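Local coordinates for virulence protein vsdE (Salmonella enterica, PDB 5LQ7) that acts as a cysteine hydrolase effector that Salmonella uses to suppress host immune responses and promote virulence, at residues A[44-49]-A[89-94]; A[63-68]-A[81-86]. The protein carries 5 engineered substitutions. All coordinates share one frame; numbering follows the deposited sequence.

In the fold
Along the chain the order is 44-49, 63-68, 81-86, 89-94, so contact 2 lies entirely within the sequence span that contact 1 brackets. Contact 1 joins two peripheral loops, its centre about 17 Å from the centre of the chain. Contact 2 is buried, its centre about 8 Å from that of the chain, where helix 55-65 meets helix 76-89. The contact centres are about 12 Å apart, and the contacts touch: Q91 N is 3.1 Å from N86 O, a probable hydrogen bond. Contact 1 joins loop 44-49 to the turn after helix 76-89, which leads to strand 94-96, while contact 2 packs that same helix on helix 55-65.

Contact 1 of 2, residues A[44-49]-A[89-94]; sequences KERILY and HRQDIL
The backbone oxygen of D92 takes two hydrogen bonds from the end of a single guanidinium: R46 NH1 lies 2.8 Å from D92 O, and R46 NH2 lies 3.0 Å from D92 O. The acceptor sits in the guanidinium plane; NH1 lies only slightly off the carbonyl plane, whereas NH2 stands well above it and uses no lone pair. A bend at chi3 (-68°) folds the R46 chain back, and its NE spans 2.7 Å to K44 O, which fixes the rotation of the group. The Q91 amide stacks over one guanidinium face with the planes only 17° apart, CD above the centre. Q91 NE2 crosses to I47 O at 3.0 Å, approaching from above the carbonyl plane. Within its own segment Q91 OE1 uses an in-plane lone pair for D92 N at 2.9 Å, which holds the amide's rotation.

Further on, Y49 OH meets D92 OD2 at 2.6 Å, on the syn side but tilted somewhat out of the carboxylate plane. The ring presents its edge to that group, with planes 73° apart, and touches N57, Q60 and M61 of helix 55-65. D92 OD2 has a second partner in a diethylene glycol molecule probably left from crystallisation. The R90 carbonyl receives Y49 N at 2.9 Å, and the L48 methyl CD2 packs 3.3 Å from R90 O. R90 itself extends past the contact to bond Q51 O, P50 O and I87 O.

The geometry is that of a Schellman-terminated helix end whose R90 carbonyl is met by a neighbouring loop: R90, with positive phi, follows helix 76-89, and an inverse gamma turn centred on D92 leads into strand 94-96.

Contact 2 of 2, residues A[63-68]-A[81-86]; sequences RYVNNT and ACLHYN. With NA (sodium ion), chain D.
An amide nitrogen pressed against a methyl group is the odd feature here: N86 ND2 lies 3.4 Å from V65 CG1, although the amide's polar needs are met by other residues. ND2 donates to L94 O, and OD1 receives a weak bond from I93 N, so the amide is buried but has polar partners on strand 94-96 and just before it. The two side chains slide past one another in opposite directions.

V65 places CG1 anti to its carbonyl carbon (chi1 -61°), and this methyl makes the closest of the valine's contacts with the other helix. It lies 3.8 Å from L83 CA and 4.0 Å from L83 CB, with C82 CB slightly farther at 4.3 Å. The Y64 and N86 side chains cross at about a right angle, their ring and amide planes 61° apart; Y64 CD2 is 3.9 Å from N86 ND2. Y64 OH is hydrogen-bonded to E42 OE1.

This is helix-to-helix packing in a protein assigned to the CA peptidase clan. Helix 76-89 also lays H84 against strand 147-157, an arrangement consistent with the central helix of a papain-like fold resting on its sheet.

After V65 the chain turns away from the packing. N66 OD1 accepts T68 N at 3.2 Å, forming an Asx turn, and also T68 OG1, while N66 ND2 reaches S186 O. T68 OG1 in turn binds the sodium ion at 2.4 Å; three waters and the carbonyl oxygens of Y69 and Y72 bring its ligands to six, and water 1 also donates to T68 O.

Contact 1 of 2, residues A[44-49]-A[89-94]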
loop_
_atom_site.group_PDB
_atom_site.type_symbol
_atom_site.label_atom_id
_atom_site.label_comp_id
_atom_site.label_asym_id
_atom_site.label_seq_id
_atom_site.Cartn_x
_atom_site.Cartn_y
_atom_site.Cartn_z
ATOM N N LYS A 44 4.356 1.078 20.822
ATOM C CA LYS A 44 5.537 1.353 21.633
ATOM C C LYS A 44 6.474 2.357 20.953
ATOM O O LYS A 44 6.788 2.219 19.763
ATOM C CB LYS A 44 6.305 0.051 21.924
ATOM C CG LYS A 44 7.310 0.142 23.078
ATOM C CD LYS A 44 6.914 1.166 24.175
ATOM C CE LYS A 44 7.952 1.310 25.288
ATOM N NZ LYS A 44 9.282 1.763 24.761
ATOM N N GLU A 45 6.879 3.390 21.685
ATOM C CA GLU A 45 7.820 4.386 21.144
ATOM C C GLU A 45 9.195 3.785 20.838
ATOM O O GLU A 45 9.874 3.200 21.711
ATOM C CB GLU A 45 7.961 5.607 22.060
ATOM C CG GLU A 45 7.083 6.780 21.636
ATOM C CD GLU A 45 7.709 8.121 22.010
ATOM O OE1 GLU A 45 8.130 8.872 21.096
ATOM O OE2 GLU A 45 7.818 8.416 23.229
ATOM N N ARG A 46 9.570 3.896 19.568
ATOM C CA ARG A 46 10.793 3.305 19.077
ATOM C C ARG A 46 11.464 4.327 18.205
ATOM O O ARG A 46 10.859 5.331 17.850
ATOM C CB ARG A 46 10.506 2.039 18.263
ATOM C CG ARG A 46 9.984 0.882 19.078
ATOM C CD ARG A 46 9.133 -0.004 18.200
ATOM N NE ARG A 46 7.892 0.687 17.818
ATOM C CZ ARG A 46 7.135 0.352 16.776
ATOM N NH1 ARG A 46 7.489 -0.655 15.988
ATOM N NH2 ARG A 46 6.041 1.044 16.511
ATOM N N ILE A 47 12.714 4.047 17.858
ATOM C CA ILE A 47 13.446 4.868 16.920
ATOM C C ILE A 47 12.683 4.921 15.575
ATOM O O ILE A 47 12.271 3.894 15.048
ATOM C CB ILE A 47 14.891 4.341 16.711
ATOM C CG1 ILE A 47 15.647 4.293 18.061
ATOM C CG2 ILE A 47 15.652 5.220 15.727
ATOM C CD1 ILE A 47 16.950 3.496 17.979
ATOM N N LEU A 48 12.457 6.127 15.079
ATOM C CA LEU A 48 11.845 6.325 13.784
ATOM C C LEU A 48 12.795 5.967 12.650
ATOM O O LEU A 48 14.030 6.060 12.773
ATOM C CB LEU A 48 11.396 7.808 13.614
ATOM C CG LEU A 48 10.229 8.263 14.512
ATOM C CD1 LEU A 48 9.976 9.751 14.334
ATOM C CD2 LEU A 48 8.972 7.480 14.214
ATOM N N TYR A 49 12.219 5.588 11.509
ATOM C CA TYR A 49 12.956 5.613 10.288
ATOM C C TYR A 49 13.376 7.054 9.987
ATOM O O TYR A 49 12.651 7.989 10.346
ATOM C CB TYR A 49 12.125 5.046 9.133
ATOM C CG TYR A 49 11.952 3.591 9.205
ATOM C CD1 TYR A 49 12.930 2.735 8.676
ATOM C CD2 TYR A 49 10.824 3.022 9.802
ATOM C CE1 TYR A 49 12.771 1.344 8.723
ATOM C CE2 TYR A 49 10.662 1.644 9.853
ATOM C CZ TYR A 49 11.632 0.818 9.321
ATOM O OH TYR A 49 11.522 -0.573 9.393
ATOM N N HIS A 89 4.243 7.857 8.718
ATOM C CA HIS A 89 4.633 8.104 10.123
ATOM C C HIS A 89 6.056 7.734 10.417
ATOM O O HIS A 89 6.485 7.876 11.557
ATOM C CB HIS A 89 3.691 7.334 11.032
ATOM C CG HIS A 89 2.319 7.900 11.029
ATOM N ND1 HIS A 89 2.004 9.131 11.603
ATOM C CD2 HIS A 89 1.174 7.455 10.467
ATOM C CE1 HIS A 89 0.716 9.383 11.406
ATOM N NE2 HIS A 89 0.198 8.387 10.719
ATOM N N ARG A 90 6.782 7.259 9.395
ATOM C CA ARG A 90 8.145 6.797 9.532
ATOM C C ARG A 90 8.338 5.806 10.641
ATOM O O ARG A 90 9.360 5.832 11.376
ATOM C CB ARG A 90 9.102 8.014 9.689
ATOM C CG ARG A 90 9.192 8.879 8.456
ATOM C CD ARG A 90 9.888 8.130 7.331
ATOM N NE ARG A 90 10.359 9.000 6.272
ATOM C CZ ARG A 90 9.665 9.334 5.190
ATOM N NH1 ARG A 90 8.405 8.931 5.022
ATOM N NH2 ARG A 90 10.222 10.074 4.262
ATOM N N GLN A 91 7.393 4.876 10.779
ATOM C CA GLN A 91 7.442 3.882 11.829
ATOM C C GLN A 91 6.684 2.615 11.465
ATOM O O GLN A 91 5.653 2.679 10.775
ATOM C CB GLN A 91 6.872 4.443 13.165
ATOM C CG GLN A 91 7.116 3.519 14.345
ATOM C CD GLN A 91 8.616 3.121 14.552
ATOM O OE1 GLN A 91 9.167 2.209 13.897
ATOM N NE2 GLN A 91 9.293 3.843 15.450
ATOM N N ASP A 92 7.175 1.501 11.961
ATOM C CA ASP A 92 6.533 0.202 11.795
ATOM C C ASP A 92 5.412 0.104 12.811
ATOM O O ASP A 92 5.627 -0.345 13.917
ATOM C CB ASP A 92 7.555 -0.919 11.976
ATOM C CG ASP A 92 8.564 -1.024 10.829
ATOM O OD1 ASP A 92 8.223 -0.703 9.684
ATOM O OD2 ASP A 92 9.706 -1.483 11.061
ATOM N N ILE A 93 4.221 0.565 12.439
ATOM C CA ILE A 93 3.060 0.574 13.338
ATOM C C ILE A 93 2.055 -0.519 12.974
ATOM O O ILE A 93 1.722 -1.341 13.802
ATOM C CB ILE A 93 2.386 1.937 13.366
ATOM C CG1 ILE A 93 3.396 2.997 13.835
ATOM C CG2 ILE A 93 1.118 1.909 14.221
ATOM C CD1 ILE A 93 2.894 4.393 13.773
ATOM N N LEU A 94 1.540 -0.453 11.752
ATOM C CA LEU A 94 0.523 -1.418 11.273
ATOM C C LEU A 94 1.117 -2.618 10.549
ATOM O O LEU A 94 2.100 -2.522 9.800
ATOM C CB LEU A 94 -0.421 -0.680 10.331
ATOM C CG LEU A 94 -1.139 0.554 10.835
ATOM C CD1 LEU A 94 -2.087 1.116 9.762
ATOM C CD2 LEU A 94 -1.902 0.241 12.107
#

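Contact 2 of 2, residues A[63-68]-A[81-86]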
loop_
_atom_site.group_PDB
_atom_site.type_symbol
_atom_site.label_atom_id
_atom_site.label_comp_id
_atom_site.label_asym_id
_atom_site.label_seq_id
_atom_site.Cartn_x
_atom_site.Cartn_y
_atom_site.Cartn_z
ATOM N N ARG A 63 8.706 -5.747 4.655
ATOM C CA ARG A 63 8.751 -7.020 5.375
ATOM C C ARG A 63 7.923 -6.972 6.640
ATOM O O ARG A 63 7.234 -7.925 6.985
ATOM C CB ARG A 63 10.187 -7.424 5.695
ATOM C CG ARG A 63 10.938 -7.959 4.483
ATOM C CD ARG A 63 12.445 -8.057 4.769
ATOM N NE ARG A 63 13.165 -8.542 3.569
ATOM C CZ ARG A 63 14.489 -8.585 3.454
ATOM N NH1 ARG A 63 15.267 -8.138 4.440
ATOM N NH2 ARG A 63 15.041 -9.037 2.337
ATOM N N TYR A 64 7.945 -5.844 7.311
ATOM C CA TYR A 64 7.200 -5.659 8.550
ATOM C C TYR A 64 5.685 -5.772 8.364
ATOM O O TYR A 64 5.012 -6.424 9.144
ATOM C CB TYR A 64 7.520 -4.296 9.184
ATOM C CG TYR A 64 6.780 -4.083 10.484
ATOM C CD1 TYR A 64 7.311 -4.565 11.696
ATOM C CD2 TYR A 64 5.539 -3.462 10.527
ATOM C CE1 TYR A 64 6.627 -4.392 12.900
ATOM C CE2 TYR A 64 4.832 -3.328 11.717
ATOM C CZ TYR A 64 5.397 -3.795 12.900
ATOM O OH TYR A 64 4.716 -3.623 14.091
ATOM N N VAL A 65 5.144 -5.118 7.349
ATOM C CA VAL A 65 3.691 -5.101 7.202
ATOM C C VAL A 65 3.098 -6.463 6.908
ATOM O O VAL A 65 1.933 -6.744 7.206
ATOM C CB VAL A 65 3.221 -4.068 6.130
ATOM C CG1 VAL A 65 3.630 -2.700 6.515
ATOM C CG2 VAL A 65 3.670 -4.455 4.742
ATOM N N ASN A 66 3.871 -7.306 6.228
ATOM C CA ASN A 66 3.360 -8.591 5.833
ATOM C C ASN A 66 3.793 -9.584 6.914
ATOM O O ASN A 66 4.889 -10.105 6.859
ATOM C CB ASN A 66 3.847 -9.002 4.445
ATOM C CG ASN A 66 3.148 -10.245 3.912
ATOM O OD1 ASN A 66 2.579 -11.036 4.680
ATOM N ND2 ASN A 66 3.121 -10.394 2.577
ATOM N N ASN A 67 2.882 -9.814 7.847
ATOM C CA ASN A 67 3.123 -10.749 8.965
ATOM C C ASN A 67 2.192 -11.938 8.813
ATOM O O ASN A 67 1.710 -12.497 9.814
ATOM C CB ASN A 67 2.891 -10.018 10.284
ATOM C CG ASN A 67 3.370 -10.805 11.470
ATOM O OD1 ASN A 67 4.336 -11.559 11.383
ATOM N ND2 ASN A 67 2.708 -10.635 12.570
ATOM N N THR A 68 1.882 -12.286 7.572
ATOM C CA THR A 68 0.920 -13.363 7.299
ATOM C C THR A 68 1.575 -14.685 7.679
ATOM O O THR A 68 2.803 -14.812 7.704
ATOM C CB THR A 68 0.488 -13.418 5.823
ATOM O OG1 THR A 68 1.639 -13.537 4.963
ATOM C CG2 THR A 68 -0.288 -12.122 5.473
ATOM N N ALA A 81 -2.124 -0.309 2.194
ATOM C CA ALA A 81 -2.597 0.807 3.047
ATOM C C ALA A 81 -1.773 0.866 4.328
ATOM O O ALA A 81 -1.340 1.967 4.737
ATOM C CB ALA A 81 -4.057 0.702 3.362
ATOM N N CYS A 82 -1.540 -0.288 4.958
ATOM C CA CYS A 82 -0.685 -0.378 6.133
ATOM C C CYS A 82 0.691 0.190 5.855
ATOM O O CYS A 82 1.252 0.947 6.637
ATOM C CB CYS A 82 -0.538 -1.798 6.647
ATOM S SG CYS A 82 -2.027 -2.506 7.369
ATOM N N LEU A 83 1.288 -0.208 4.717
ATOM C CA LEU A 83 2.619 0.231 4.389
ATOM C C LEU A 83 2.631 1.719 4.144
ATOM O O LEU A 83 3.524 2.438 4.581
ATOM C CB LEU A 83 3.160 -0.530 3.174
ATOM C CG LEU A 83 4.555 -0.207 2.685
ATOM C CD1 LEU A 83 5.589 -0.292 3.807
ATOM C CD2 LEU A 83 4.947 -1.109 1.533
ATOM N N HIS A 84 1.606 2.219 3.449
ATOM C CA HIS A 84 1.522 3.668 3.176
ATOM C C HIS A 84 1.462 4.477 4.513
ATOM O O HIS A 84 2.082 5.514 4.636
ATOM C CB HIS A 84 0.319 3.970 2.366
ATOM C CG HIS A 84 0.246 5.380 1.876
ATOM N ND1 HIS A 84 1.088 5.859 0.900
ATOM C CD2 HIS A 84 -0.604 6.393 2.183
ATOM C CE1 HIS A 84 0.785 7.115 0.645
ATOM N NE2 HIS A 84 -0.216 7.476 1.428
ATOM N N TYR A 85 0.683 3.957 5.463
ATOM C CA TYR A 85 0.515 4.567 6.757
ATOM C C TYR A 85 1.849 4.573 7.522
ATOM O O TYR A 85 2.267 5.602 8.045
ATOM C CB TYR A 85 -0.547 3.828 7.530
ATOM C CG TYR A 85 -0.800 4.347 8.949
ATOM C CD1 TYR A 85 -0.045 3.913 9.998
ATOM C CD2 TYR A 85 -1.815 5.224 9.174
ATOM C CE1 TYR A 85 -0.313 4.362 11.309
ATOM C CE2 TYR A 85 -2.103 5.675 10.474
ATOM C CZ TYR A 85 -1.338 5.225 11.509
ATOM O OH TYR A 85 -1.639 5.662 12.807
ATOM N N ASN A 86 2.546 3.454 7.502
ATOM C CA ASN A 86 3.820 3.319 8.172
ATOM C C ASN A 86 4.852 4.260 7.569
ATOM O O ASN A 86 5.631 4.886 8.287
ATOM C CB ASN A 86 4.305 1.886 8.139
ATOM C CG ASN A 86 3.468 0.958 9.019
ATOM O OD1 ASN A 86 2.614 1.427 9.849
ATOM N ND2 ASN A 86 3.738 -0.333 8.929
HETATM NA NA NA D . 2.436 -15.602 4.118
HETATM O O HOH W 1 4.520 -15.608 5.175
HETATM O O HOH W 2 3.377 -17.559 2.736
HETATM O O HOH W 3 3.150 -14.298 2.244
#